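Aspartokinase (Clostridium acetobutylicum, PDB 3TVI) probably phosphorylates the beta-carboxyl group of L-aspartate with ATP, the first step toward lysine, threonine and methionine, and binds lysine in its regulatory region. Local coordinates at residues Val5-Gly10 with Leu203-Thr208; Ser39-Arg44 with Gln77-Ile82; Val138-Lys143 with Tyr172-Asn177; Ile230-Leu235 with Thr274-Asp279; Thr382-Thr387 with Ile415-Gly420. All blocks are in the same frame, centred on the assembly; numbering follows the deposited sequence.

Contact 1. Residues Val5-Gly10 with Leu203-Thr208; sequences VVTKFG and LYENWT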
# COMPACT_ATOMS: atom_id res chain seq x y z
N VAL B 5 16.17 -8.38 40.07
CA VAL B 5 15.37 -9.03 39.04
C VAL B 5 13.95 -9.16 39.54
O VAL B 5 13.73 -9.37 40.72
CB VAL B 5 15.87 -10.44 38.72
CG1 VAL B 5 15.10 -11.01 37.54
CG2 VAL B 5 17.36 -10.44 38.43
N VAL B 6 12.99 -9.05 38.64
CA VAL B 6 11.58 -9.16 38.95
C VAL B 6 11.01 -10.25 38.07
O VAL B 6 11.25 -10.25 36.86
CB VAL B 6 10.85 -7.86 38.58
CG1 VAL B 6 9.34 -8.03 38.65
CG2 VAL B 6 11.33 -6.74 39.47
N THR B 7 10.24 -11.16 38.64
CA THR B 7 9.81 -12.35 37.91
C THR B 7 8.30 -12.40 37.77
O THR B 7 7.59 -12.05 38.71
CB THR B 7 10.23 -13.60 38.67
OG1 THR B 7 9.61 -13.60 39.95
CG2 THR B 7 11.74 -13.62 38.85
N LYS B 8 7.82 -12.82 36.60
CA LYS B 8 6.41 -13.16 36.44
C LYS B 8 6.29 -14.59 35.98
O LYS B 8 7.08 -15.04 35.17
CB LYS B 8 5.70 -12.28 35.40
CG LYS B 8 4.58 -13.07 34.70
CD LYS B 8 3.59 -12.25 33.91
CE LYS B 8 2.48 -13.16 33.37
NZ LYS B 8 3.02 -14.28 32.54
N PHE B 9 5.24 -15.26 36.46
CA PHE B 9 4.93 -16.62 36.05
C PHE B 9 3.50 -16.72 35.56
O PHE B 9 2.59 -16.19 36.18
CB PHE B 9 5.15 -17.54 37.23
CG PHE B 9 6.56 -17.55 37.69
CD1 PHE B 9 7.44 -18.50 37.21
CD2 PHE B 9 7.02 -16.59 38.57
CE1 PHE B 9 8.77 -18.50 37.61
CE2 PHE B 9 8.34 -16.58 38.98
CZ PHE B 9 9.21 -17.54 38.50
N GLY B 10 3.32 -17.39 34.43
CA GLY B 10 2.03 -17.47 33.76
C GLY B 10 1.25 -18.68 34.20
O GLY B 10 1.71 -19.44 35.05
N LEU B 203 16.28 -6.29 35.49
CA LEU B 203 15.81 -7.30 34.57
C LEU B 203 14.37 -7.60 34.91
O LEU B 203 13.97 -7.52 36.06
CB LEU B 203 16.64 -8.58 34.73
CG LEU B 203 16.31 -9.79 33.85
CD1 LEU B 203 16.49 -9.46 32.38
CD2 LEU B 203 17.20 -10.96 34.23
N TYR B 204 13.58 -7.92 33.90
CA TYR B 204 12.25 -8.43 34.12
C TYR B 204 12.19 -9.78 33.42
O TYR B 204 12.11 -9.85 32.20
CB TYR B 204 11.21 -7.42 33.61
CG TYR B 204 9.80 -7.94 33.40
CD1 TYR B 204 9.23 -8.87 34.27
CD2 TYR B 204 9.03 -7.49 32.34
CE1 TYR B 204 7.93 -9.33 34.08
CE2 TYR B 204 7.74 -7.95 32.13
CZ TYR B 204 7.20 -8.86 33.00
OH TYR B 204 5.92 -9.31 32.78
N GLU B 205 12.30 -10.85 34.20
CA GLU B 205 12.23 -12.20 33.67
C GLU B 205 10.77 -12.51 33.49
O GLU B 205 9.99 -12.27 34.40
CB GLU B 205 12.84 -13.21 34.63
CG GLU B 205 14.35 -13.21 34.63
CD GLU B 205 14.96 -14.10 35.69
OE1 GLU B 205 14.21 -14.79 36.41
OE2 GLU B 205 16.21 -14.12 35.80
N ASN B 206 10.41 -13.04 32.33
CA ASN B 206 9.03 -13.38 32.04
C ASN B 206 8.90 -14.88 31.79
O ASN B 206 9.13 -15.35 30.67
CB ASN B 206 8.56 -12.57 30.85
CG ASN B 206 7.06 -12.55 30.71
OD1 ASN B 206 6.48 -13.46 30.14
ND2 ASN B 206 6.44 -11.49 31.20
N TRP B 207 8.54 -15.62 32.84
CA TRP B 207 8.59 -17.08 32.81
C TRP B 207 7.38 -17.70 32.19
O TRP B 207 6.26 -17.49 32.64
CB TRP B 207 8.79 -17.62 34.20
CG TRP B 207 10.17 -17.33 34.71
CD1 TRP B 207 10.62 -16.19 35.36
CD2 TRP B 207 11.33 -18.20 34.61
NE1 TRP B 207 11.95 -16.30 35.66
CE2 TRP B 207 12.43 -17.48 35.23
CE3 TRP B 207 11.55 -19.45 34.08
CZ2 TRP B 207 13.69 -18.02 35.32
CZ3 TRP B 207 12.84 -19.99 34.17
CH2 TRP B 207 13.88 -19.29 34.78
N THR B 208 7.63 -18.52 31.17
CA THR B 208 6.58 -19.08 30.32
C THR B 208 6.87 -20.56 30.10
O THR B 208 7.62 -21.15 30.86
CB THR B 208 6.56 -18.35 28.97
OG1 THR B 208 7.53 -18.94 28.09
CG2 THR B 208 6.89 -16.87 29.17
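The rings of Phe9 and Trp207 project in the same direction, flank to flank, because both side chains set CG anti to their own carbonyl carbon (chi1 -62° and -70°). Their planes are 13° apart, but the Phe9 ring is slid along the indole: its centroid is 4.5 Å from that of the Trp207 five-membered ring, so this is an offset pair with little overlap. Phe9 CE1 stands over the indole face, 3.4 Å from Trp207 CG. On the same face of the sheet, Thr7 CG2 reaches Glu205 OE1 at 3.7 Å, and Val5 CG1 packs on the carboxylate carbon Glu205 CD at 3.6 Å. The other face carries Val6, Lys8, Tyr204 and Asn206. There the aliphatic chain of Lys8 runs beside Tyr204, with its CB at the edge of the phenol ring, while Lys8 NZ goes on to a salt bridge with Asp189. Between these two faces the backbones pair in parallel register, with Glu205 N bonded to Val6 O at 2.9 Å and Trp207 N to Lys8 O at 2.8 Å. They are central strands of the amino acid kinase sheet, and their C-terminal ends hold Lys8, Phe9, Gly10 and Thr208, all predicted to bind ATP. The Glu205 carboxylate is buried but not left without partners: OE1 accepts Trp207 NE1 at 2.8 Å, in the plane of the indole, and also pairs with Arg33. These bonds would fix the rotation of the indole under Phe9 and keep a negative charge tolerable inside the domain.

Contact 2. Residues Ser39-Arg44 with Gln77-Ile82; sequences SAPGKR and QRYTEI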
# COMPACT_ATOMS: atom_id res chain seq x y z
N SER B 39 0.16 -15.25 37.60
CA SER B 39 -1.10 -15.37 36.90
C SER B 39 -1.99 -16.31 37.69
O SER B 39 -1.61 -16.74 38.78
CB SER B 39 -0.88 -15.95 35.52
OG SER B 39 0.28 -15.35 34.95
N ALA B 40 -3.16 -16.64 37.14
CA ALA B 40 -4.06 -17.60 37.77
C ALA B 40 -3.79 -18.95 37.15
O ALA B 40 -3.25 -19.02 36.05
CB ALA B 40 -5.51 -17.19 37.55
N PRO B 41 -4.17 -20.03 37.84
CA PRO B 41 -3.83 -21.35 37.34
C PRO B 41 -4.33 -21.62 35.92
O PRO B 41 -5.52 -21.48 35.62
CB PRO B 41 -4.50 -22.30 38.34
CG PRO B 41 -4.57 -21.51 39.60
CD PRO B 41 -4.87 -20.11 39.13
N GLY B 42 -3.40 -22.02 35.06
CA GLY B 42 -3.72 -22.38 33.69
C GLY B 42 -4.45 -23.69 33.62
O GLY B 42 -4.45 -24.45 34.58
N LYS B 43 -5.05 -23.97 32.48
CA LYS B 43 -5.76 -25.22 32.27
C LYS B 43 -4.69 -26.30 32.18
O LYS B 43 -3.63 -26.08 31.62
CB LYS B 43 -6.61 -25.21 31.00
CG LYS B 43 -7.22 -23.86 30.66
CD LYS B 43 -8.56 -23.98 29.94
CE LYS B 43 -8.47 -24.77 28.65
NZ LYS B 43 -9.75 -24.66 27.90
N ARG B 44 -4.97 -27.45 32.77
CA ARG B 44 -3.99 -28.53 32.79
C ARG B 44 -4.24 -29.55 31.68
O ARG B 44 -3.38 -30.38 31.39
CB ARG B 44 -3.89 -29.19 34.18
CG ARG B 44 -5.20 -29.43 34.92
CD ARG B 44 -5.05 -29.08 36.39
NE ARG B 44 -6.13 -29.59 37.23
CZ ARG B 44 -7.35 -29.06 37.32
NH1 ARG B 44 -7.68 -27.99 36.61
NH2 ARG B 44 -8.24 -29.61 38.13
N GLN B 77 -11.85 -26.44 45.55
CA GLN B 77 -11.28 -27.75 45.27
C GLN B 77 -9.94 -27.60 44.56
O GLN B 77 -8.97 -28.25 44.94
CB GLN B 77 -12.24 -28.56 44.41
CG GLN B 77 -11.73 -29.93 44.03
CD GLN B 77 -12.84 -30.84 43.55
OE1 GLN B 77 -14.01 -30.69 43.95
NE2 GLN B 77 -12.49 -31.79 42.68
N ARG B 78 -9.90 -26.74 43.54
CA ARG B 78 -8.67 -26.49 42.80
C ARG B 78 -7.58 -25.96 43.70
O ARG B 78 -6.44 -26.44 43.65
CB ARG B 78 -8.93 -25.46 41.69
CG ARG B 78 -7.80 -25.32 40.68
CD ARG B 78 -7.87 -26.41 39.64
NE ARG B 78 -7.19 -25.99 38.43
CZ ARG B 78 -5.88 -26.05 38.24
NH1 ARG B 78 -5.07 -26.53 39.18
NH2 ARG B 78 -5.37 -25.64 37.09
N TYR B 79 -7.92 -24.97 44.51
CA TYR B 79 -6.94 -24.31 45.36
C TYR B 79 -6.58 -25.09 46.63
O TYR B 79 -5.47 -24.93 47.15
CB TYR B 79 -7.41 -22.91 45.73
CG TYR B 79 -7.12 -21.86 44.69
CD1 TYR B 79 -8.08 -21.49 43.75
CD2 TYR B 79 -5.89 -21.22 44.64
CE1 TYR B 79 -7.81 -20.52 42.79
CE2 TYR B 79 -5.62 -20.25 43.68
CZ TYR B 79 -6.58 -19.91 42.76
OH TYR B 79 -6.32 -18.96 41.81
N THR B 80 -7.47 -25.92 47.15
CA THR B 80 -7.11 -26.66 48.35
C THR B 80 -6.20 -27.83 47.99
O THR B 80 -5.28 -28.13 48.74
CB THR B 80 -8.32 -27.17 49.17
OG1 THR B 80 -8.92 -28.30 48.51
CG2 THR B 80 -9.36 -26.06 49.40
N GLU B 81 -6.43 -28.47 46.85
CA GLU B 81 -5.52 -29.53 46.39
C GLU B 81 -4.10 -29.02 46.25
O GLU B 81 -3.16 -29.72 46.57
CB GLU B 81 -5.99 -30.14 45.07
CG GLU B 81 -7.22 -31.01 45.21
CD GLU B 81 -7.87 -31.37 43.89
OE1 GLU B 81 -7.34 -30.97 42.82
OE2 GLU B 81 -8.90 -32.07 43.92
N ILE B 82 -3.97 -27.78 45.80
CA ILE B 82 -2.66 -27.18 45.53
C ILE B 82 -1.89 -26.92 46.80
O ILE B 82 -0.73 -27.31 46.91
CB ILE B 82 -2.80 -25.85 44.77
CG1 ILE B 82 -3.15 -26.11 43.31
CG2 ILE B 82 -1.51 -25.05 44.85
CD1 ILE B 82 -3.53 -24.86 42.55
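Arg78 NH2 is approached by three groups of the loop 39-44: Gly42 O at the edge of the guanidinium, Pro41 CB over one face and the Arg44 side chain over the other. The carbonyl Gly42 O stands 2.9 Å from Arg78 NH2, at a poor angle for a hydrogen bond. Pro41 CB lies 3.7 Å from Arg78 NH2. On the opposite face the Arg44 guanidinium lies over that of Arg78 with the two planes 31° apart, although the close spacing modelled between these two groups is doubtful. The two long chains run antiparallel past one another. Each is bent at chi2 (81° in Arg78, -138° in Arg44), which turns its end into the overlap. The loop follows strand 33-38 of the amino acid kinase domain and passes beside the predicted ATP-binding turn, where the backbones of Gly42 and Gly11 are hydrogen-bonded; helix 69-85, which carries Arg78 and Tyr79, packs against the loop. The Asp48 salt bridge to Arg44 NH1 would offset part of the like charge, and Arg78 NH1 donates to Ala15 O. One helix residue further on, Tyr79 crosses Pro41 at about a right angle, with Pro41 CD and CG near the hydroxyl end of Tyr79 and Pro41 CD 4.0 Å from Tyr79 CZ. Tyr79 OH is hydrogen-bonded to Gly116 O, which ties this end of the ring to helix 109-127.

Contact 3. Residues Val138-Lys143 with Tyr172-Asn177; sequences VIFFDK and YGSSFN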
# COMPACT_ATOMS: atom_id res chain seq x y z
N VAL B 138 -1.03 -0.87 45.34
CA VAL B 138 0.20 -0.41 44.71
C VAL B 138 0.06 0.01 43.23
O VAL B 138 0.88 0.76 42.70
CB VAL B 138 1.29 -1.50 44.92
CG1 VAL B 138 1.05 -2.68 43.99
CG2 VAL B 138 2.67 -0.91 44.76
N ILE B 139 -1.00 -0.46 42.57
CA ILE B 139 -1.31 -0.10 41.19
C ILE B 139 -2.62 0.67 41.15
O ILE B 139 -3.61 0.23 41.73
CB ILE B 139 -1.46 -1.37 40.34
CG1 ILE B 139 -0.10 -2.05 40.19
CG2 ILE B 139 -2.06 -1.05 38.98
CD1 ILE B 139 -0.13 -3.35 39.42
N PHE B 140 -2.62 1.81 40.46
CA PHE B 140 -3.80 2.69 40.43
C PHE B 140 -4.20 3.17 39.03
O PHE B 140 -3.34 3.42 38.18
CB PHE B 140 -3.59 3.90 41.33
CG PHE B 140 -3.58 3.56 42.79
CD1 PHE B 140 -2.39 3.49 43.50
CD2 PHE B 140 -4.77 3.28 43.45
CE1 PHE B 140 -2.38 3.16 44.84
CE2 PHE B 140 -4.77 2.96 44.79
CZ PHE B 140 -3.58 2.90 45.49
N PHE B 141 -5.51 3.30 38.81
CA PHE B 141 -6.07 3.86 37.59
C PHE B 141 -6.62 5.26 37.86
O PHE B 141 -6.63 5.71 39.01
CB PHE B 141 -7.17 2.95 37.05
CG PHE B 141 -6.69 1.60 36.61
CD1 PHE B 141 -6.80 0.50 37.44
CD2 PHE B 141 -6.11 1.42 35.36
CE1 PHE B 141 -6.35 -0.75 37.04
CE2 PHE B 141 -5.66 0.18 34.95
CZ PHE B 141 -5.78 -0.91 35.79
N ASP B 142 -7.08 5.94 36.81
CA ASP B 142 -7.59 7.31 36.91
C ASP B 142 -9.06 7.41 36.47
O ASP B 142 -9.73 6.39 36.27
CB ASP B 142 -6.72 8.26 36.09
CG ASP B 142 -7.06 8.23 34.60
OD1 ASP B 142 -7.31 7.13 34.06
OD2 ASP B 142 -7.08 9.31 33.98
N LYS B 143 -9.56 8.64 36.31
CA LYS B 143 -10.98 8.89 36.07
C LYS B 143 -11.50 8.23 34.79
O LYS B 143 -12.56 7.61 34.80
CB LYS B 143 -11.26 10.39 36.03
CG LYS B 143 -10.66 11.18 37.18
CD LYS B 143 -11.16 12.62 37.20
CE LYS B 143 -10.33 13.49 38.14
NZ LYS B 143 -10.81 14.90 38.20
N TYR B 172 -4.72 -6.79 37.99
CA TYR B 172 -5.65 -5.76 38.42
C TYR B 172 -5.00 -4.69 39.27
O TYR B 172 -3.81 -4.77 39.58
CB TYR B 172 -6.78 -6.40 39.23
CG TYR B 172 -6.36 -6.87 40.59
CD1 TYR B 172 -6.51 -6.05 41.70
CD2 TYR B 172 -5.80 -8.13 40.78
CE1 TYR B 172 -6.11 -6.48 42.96
CE2 TYR B 172 -5.41 -8.56 42.03
CZ TYR B 172 -5.57 -7.74 43.12
OH TYR B 172 -5.18 -8.17 44.35
N GLY B 173 -5.79 -3.68 39.62
CA GLY B 173 -5.38 -2.58 40.50
C GLY B 173 -6.62 -1.85 41.01
O GLY B 173 -7.73 -2.36 40.88
N SER B 174 -6.45 -0.67 41.59
CA SER B 174 -7.60 0.07 42.11
C SER B 174 -8.05 1.14 41.13
O SER B 174 -7.23 1.83 40.53
CB SER B 174 -7.27 0.68 43.47
OG SER B 174 -7.26 -0.32 44.49
N SER B 175 -9.37 1.28 40.96
CA SER B 175 -9.94 2.35 40.14
C SER B 175 -9.83 3.68 40.87
O SER B 175 -9.58 3.71 42.08
CB SER B 175 -11.41 2.07 39.83
OG SER B 175 -12.17 1.89 41.02
N PHE B 176 -10.03 4.77 40.14
CA PHE B 176 -10.03 6.12 40.73
C PHE B 176 -10.85 6.16 42.00
O PHE B 176 -10.41 6.70 43.01
CB PHE B 176 -10.59 7.14 39.74
CG PHE B 176 -10.53 8.56 40.24
CD1 PHE B 176 -9.31 9.19 40.41
CD2 PHE B 176 -11.70 9.26 40.52
CE1 PHE B 176 -9.25 10.50 40.88
CE2 PHE B 176 -11.64 10.56 40.98
CZ PHE B 176 -10.41 11.19 41.16
N ASN B 177 -12.04 5.55 41.95
CA ASN B 177 -12.94 5.45 43.11
C ASN B 177 -12.57 4.37 44.15
O ASN B 177 -13.41 3.98 44.96
CB ASN B 177 -14.39 5.26 42.64
CG ASN B 177 -14.62 3.90 42.00
OD1 ASN B 177 -14.23 3.65 40.86
ND2 ASN B 177 -15.28 3.01 42.74
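Phe176 carries CG anti to its backbone N (chi1 -176°), whereas Lys143 has CG beside its own N (chi1 -48°) and continues as an extended chain; together these torsions lay the lysine methylenes along the phenyl ring. Lys143 CG rests 3.8 Å from the centroid of Phe176, only 1° off the ring normal, a CH-pi contact over the centre of the face. Further along, Lys143 CE touches Phe176 CZ at 3.8 Å. At the inner end the backbones are joined by a single bridge: Ser174 N donates to Ile139 O at 3.0 Å, and Phe141 N to Ser174 O at 2.8 Å. Phe141 turns its ring edge to the same carbonyl, with CD1 3.4 Å from Ser174 O, and meets Phe183 edge-to-face. The Phe140 ring comes obliquely to Ser174, its CD2 3.6 Å from Ser174 CB, and has a cation-pi partner in Lys151. The contact lies in the amino acid kinase domain, joining the loop before helix 149-159 to strand 172-174, paired antiparallel with strand 180-182, and to the turn that follows it. Backbone bonds hold the buried end, while the outer end relies on the apolar part of a lysine, an interaction compatible with keeping its ammonium group in water.

Contact 4. Residues Ile230-Leu235 with Thr274-Asp279; sequences ISYKEL and TLILSD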
# COMPACT_ATOMS: atom_id res chain seq x y z
N ILE B 230 16.64 -9.21 20.84
CA ILE B 230 15.61 -8.65 19.95
C ILE B 230 15.14 -7.27 20.45
O ILE B 230 14.89 -7.10 21.64
CB ILE B 230 14.42 -9.62 19.86
CG1 ILE B 230 13.38 -9.15 18.85
CG2 ILE B 230 13.76 -9.81 21.21
CD1 ILE B 230 12.39 -10.23 18.47
N SER B 231 15.05 -6.29 19.57
CA SER B 231 14.63 -4.95 19.99
C SER B 231 13.12 -4.95 20.13
O SER B 231 12.47 -5.90 19.71
CB SER B 231 15.09 -3.87 18.98
OG SER B 231 14.09 -3.53 18.04
N TYR B 232 12.56 -3.89 20.71
CA TYR B 232 11.11 -3.79 20.84
C TYR B 232 10.50 -3.65 19.45
O TYR B 232 9.63 -4.43 19.07
CB TYR B 232 10.67 -2.62 21.73
CG TYR B 232 11.12 -2.71 23.18
CD1 TYR B 232 10.91 -3.87 23.93
CD2 TYR B 232 11.75 -1.63 23.81
CE1 TYR B 232 11.33 -3.95 25.25
CE2 TYR B 232 12.17 -1.71 25.13
CZ TYR B 232 11.96 -2.87 25.84
OH TYR B 232 12.38 -2.95 27.15
N LYS B 233 10.99 -2.66 18.69
CA LYS B 233 10.51 -2.40 17.32
C LYS B 233 10.62 -3.66 16.47
O LYS B 233 9.73 -3.99 15.68
CB LYS B 233 11.30 -1.25 16.69
CG LYS B 233 11.30 -1.23 15.16
CD LYS B 233 10.04 -0.63 14.53
CE LYS B 233 10.32 0.72 13.87
NZ LYS B 233 9.09 1.38 13.35
N GLU B 234 11.73 -4.37 16.65
CA GLU B 234 12.00 -5.63 15.97
C GLU B 234 10.91 -6.64 16.31
O GLU B 234 10.25 -7.19 15.43
CB GLU B 234 13.37 -6.15 16.43
CG GLU B 234 14.18 -6.89 15.39
CD GLU B 234 15.67 -6.82 15.71
OE1 GLU B 234 16.03 -6.67 16.90
OE2 GLU B 234 16.47 -6.91 14.76
N LEU B 235 10.73 -6.86 17.62
CA LEU B 235 9.72 -7.78 18.13
C LEU B 235 8.33 -7.42 17.65
O LEU B 235 7.56 -8.29 17.25
CB LEU B 235 9.75 -7.79 19.67
CG LEU B 235 8.69 -8.61 20.42
CD1 LEU B 235 8.51 -10.00 19.83
CD2 LEU B 235 9.05 -8.70 21.89
N THR B 274 15.36 -15.45 24.98
CA THR B 274 15.53 -14.34 24.10
C THR B 274 15.44 -13.15 25.04
O THR B 274 14.77 -13.21 26.07
CB THR B 274 14.47 -14.32 23.00
OG1 THR B 274 13.18 -14.16 23.59
CG2 THR B 274 14.52 -15.62 22.22
N LEU B 275 16.14 -12.08 24.69
CA LEU B 275 16.39 -10.99 25.60
C LEU B 275 15.93 -9.68 24.94
O LEU B 275 16.66 -9.08 24.16
CB LEU B 275 17.88 -10.97 25.96
CG LEU B 275 18.35 -10.20 27.19
CD1 LEU B 275 17.45 -10.49 28.39
CD2 LEU B 275 19.79 -10.56 27.51
N ILE B 276 14.71 -9.26 25.24
CA ILE B 276 14.07 -8.16 24.53
C ILE B 276 14.62 -6.84 25.05
O ILE B 276 14.28 -6.40 26.15
CB ILE B 276 12.54 -8.18 24.68
CG1 ILE B 276 11.98 -9.55 24.25
CG2 ILE B 276 11.92 -7.05 23.87
CD1 ILE B 276 10.56 -9.83 24.71
N LEU B 277 15.47 -6.21 24.23
CA LEU B 277 16.20 -4.98 24.61
C LEU B 277 15.49 -3.72 24.12
O LEU B 277 14.43 -3.79 23.51
CB LEU B 277 17.61 -5.03 24.01
CG LEU B 277 18.67 -5.91 24.69
CD1 LEU B 277 18.14 -6.64 25.91
CD2 LEU B 277 19.25 -6.88 23.67
N SER B 278 16.09 -2.57 24.41
CA SER B 278 15.60 -1.29 23.88
C SER B 278 16.20 -1.06 22.51
O SER B 278 17.24 -1.64 22.18
CB SER B 278 15.97 -0.14 24.81
OG SER B 278 15.03 0.91 24.69
N ASP B 279 15.56 -0.21 21.72
CA ASP B 279 16.06 0.11 20.38
C ASP B 279 17.47 0.71 20.43
O ASP B 279 18.38 0.19 19.79
CB ASP B 279 15.09 1.05 19.63
CG ASP B 279 13.78 0.36 19.26
OD1 ASP B 279 12.72 1.02 19.35
OD2 ASP B 279 13.80 -0.84 18.87
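Ile230 and Leu277 are joined by backbone: Leu277 N donates to Ile230 O at 2.8 Å, and a weaker bond runs from Ile230 N to Leu275 O at 3.3 Å, a short parallel pairing. Polar side chains take over where strand turns into helix. Ser231 OG donates to Asp279 OD2 at 2.8 Å, nearly along the carboxylate C-O axis, and accepts Glu234 N at 2.9 Å. Glu234 OE1 in turn accepts Ser231 N, which completes a capping box, and Lys233 N makes a weak bond to Asp279 OD2. Asp279 thus brings negative charge to the first turn of the helix, where it would suit the helix dipole. Apolar contacts centre on Ile276: its CG1 lies beside Ile230 CG2 at 3.5 Å, its CG2 meets Tyr232 CD1, and its CD1 touches Leu235 CD2, the latter two side chains crossing nearly at right angles. Separately, Leu277 O lies over the centre of the Tyr232 ring, 3.2 Å above its plane. Strand 229-231 is the outermost strand at this end of the mixed kinase-domain sheet, next to strand 274-277, which pairs antiparallel with 261-265. From there helix 232-240 sets out, with Tyr232 packed on helix 252-256 and Lys233 NZ paired with Glu304 of the second subunit.

Contact 5. Residues Thr382-Thr387 with Ile415-Gly420; sequences TGMAKT and INVIVG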
# COMPACT_ATOMS: atom_id res chain seq x y z
N THR B 382 17.33 -5.60 12.49
CA THR B 382 17.90 -4.25 12.49
C THR B 382 19.03 -4.17 11.47
O THR B 382 19.11 -3.24 10.69
CB THR B 382 18.40 -3.81 13.89
OG1 THR B 382 19.18 -4.86 14.47
CG2 THR B 382 17.23 -3.49 14.82
N GLY B 383 19.88 -5.20 11.46
CA GLY B 383 21.03 -5.26 10.55
C GLY B 383 20.72 -5.33 9.06
O GLY B 383 21.64 -5.39 8.25
N MSE B 384 19.44 -5.34 8.70
CA MSE B 384 19.06 -5.26 7.28
C MSE B 384 18.47 -3.90 7.00
O MSE B 384 17.45 -3.78 6.32
CB MSE B 384 18.08 -6.39 6.92
CG MSE B 384 16.88 -6.50 7.85
SE MSE B 384 15.54 -7.74 7.12
CE MSE B 384 15.72 -7.27 5.22
N ALA B 385 19.14 -2.86 7.51
CA ALA B 385 18.57 -1.52 7.56
C ALA B 385 19.66 -0.44 7.58
O ALA B 385 19.91 0.13 8.64
CB ALA B 385 17.72 -1.38 8.81
N LYS B 386 20.29 -0.15 6.44
CA LYS B 386 19.96 -0.73 5.14
C LYS B 386 21.22 -1.31 4.48
O LYS B 386 22.03 -0.60 3.91
CB LYS B 386 19.25 0.28 4.23
CG LYS B 386 19.18 1.71 4.76
CD LYS B 386 20.50 2.46 4.65
CE LYS B 386 20.30 3.96 4.80
NZ LYS B 386 19.62 4.30 6.09
N THR B 387 21.35 -2.63 4.59
CA THR B 387 22.46 -3.38 4.04
C THR B 387 22.31 -3.46 2.53
O THR B 387 21.19 -3.42 2.02
CB THR B 387 22.46 -4.81 4.61
OG1 THR B 387 22.83 -4.76 6.00
CG2 THR B 387 23.41 -5.72 3.86
N ILE B 415 13.76 -1.96 8.91
CA ILE B 415 14.27 -3.22 9.44
C ILE B 415 13.45 -4.43 8.96
O ILE B 415 13.33 -5.42 9.69
CB ILE B 415 14.30 -3.19 10.98
CG1 ILE B 415 12.91 -2.90 11.56
CG2 ILE B 415 15.28 -2.14 11.48
CD1 ILE B 415 12.77 -3.31 13.01
N ASN B 416 12.93 -4.38 7.74
CA ASN B 416 11.89 -5.33 7.35
C ASN B 416 11.57 -5.39 5.85
O ASN B 416 11.12 -4.41 5.27
CB ASN B 416 10.64 -4.96 8.15
CG ASN B 416 9.37 -5.52 7.56
OD1 ASN B 416 9.18 -6.73 7.51
ND2 ASN B 416 8.48 -4.64 7.14
N VAL B 417 11.81 -6.55 5.23
CA VAL B 417 11.30 -6.81 3.87
C VAL B 417 10.18 -7.85 3.90
O VAL B 417 10.34 -8.93 4.48
CB VAL B 417 12.38 -7.32 2.90
CG1 VAL B 417 11.75 -7.61 1.54
CG2 VAL B 417 13.49 -6.31 2.75
N ILE B 418 9.07 -7.51 3.26
CA ILE B 418 7.93 -8.39 3.17
C ILE B 418 7.78 -8.86 1.73
O ILE B 418 7.82 -8.06 0.79
CB ILE B 418 6.63 -7.70 3.61
CG1 ILE B 418 6.77 -7.17 5.03
CG2 ILE B 418 5.47 -8.68 3.52
CD1 ILE B 418 6.30 -5.73 5.16
N VAL B 419 7.60 -10.16 1.58
CA VAL B 419 7.47 -10.78 0.28
C VAL B 419 6.16 -11.52 0.30
O VAL B 419 5.82 -12.15 1.30
CB VAL B 419 8.61 -11.77 0.06
CG1 VAL B 419 8.09 -13.05 -0.57
CG2 VAL B 419 9.69 -11.15 -0.79
N GLY B 420 5.42 -11.43 -0.81
CA GLY B 420 4.13 -12.11 -0.94
C GLY B 420 4.22 -13.18 -2.00
O GLY B 420 4.75 -12.94 -3.08
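Ile415 CG2 packs against both Thr382 and Ala385, 3.5 Å from Thr382 CA and 3.7 Å from Ala385 CB. Nearby, the selenomethionine Met384 ends against Val417: its methyl CE meets Val417 CG2 at 3.5 Å, the two side chains crossing at a slant. Met384 SE passes 4.1 Å from Ile415 O. The Met384 chain starts with CG between backbone N and carbonyl carbon (chi1 51°), runs straight through chi2 and bends at chi3 (-38°), which swings the methyl group onto the valine. No hydrogen bond links the two segments; the contact is purely one of packing. It belongs to the ACT region, whose antiparallel sheet has strand 416-422 between 367-380 and 405-410, with the loop 382-387 leading from 367-380 to helix 390-400. Within the loop, Thr387 OG1 donates to Gly383 O at 2.6 Å. Backbone bonds of Ile415 to Gly381 and of Val417 to Thr379 set the strand beside the loop's start. Helix 390-400 covers the apolar side through Ile390, on Met384, and Ile394, on Val417. Further out, Thr382 N is hydrogen-bonded to Glu234 OE2, and Ile415 packs on Lys233 and Glu237, so that helix 232-240 of the kinase side borders this corner.

Contacts 1, 2 and 3 lie in the amino acid kinase domain; contacts 2 and 3, in series, are nested within the chain loop that contact 1 closes. Contact 4 follows contact 1 along the chain, and contact 5 follows contact 4. Contacts 1 and 2, centres about 20 Å apart, touch where Ser39 OG meets Phe9 O, beside the predicted ATP-binding turn. Contact 3 stands apart, its nearest atoms about 11 Å from contact 1 and about 9 Å from contact 2. Contacts 1 and 4, centres about 16 Å apart, share the eight-stranded sheet. Through helix 232-240, contact 4 touches contact 5 (centres about 15 Å apart), joining the kinase sheet to the ACT-region sheet, a physical link through which regulation might pass.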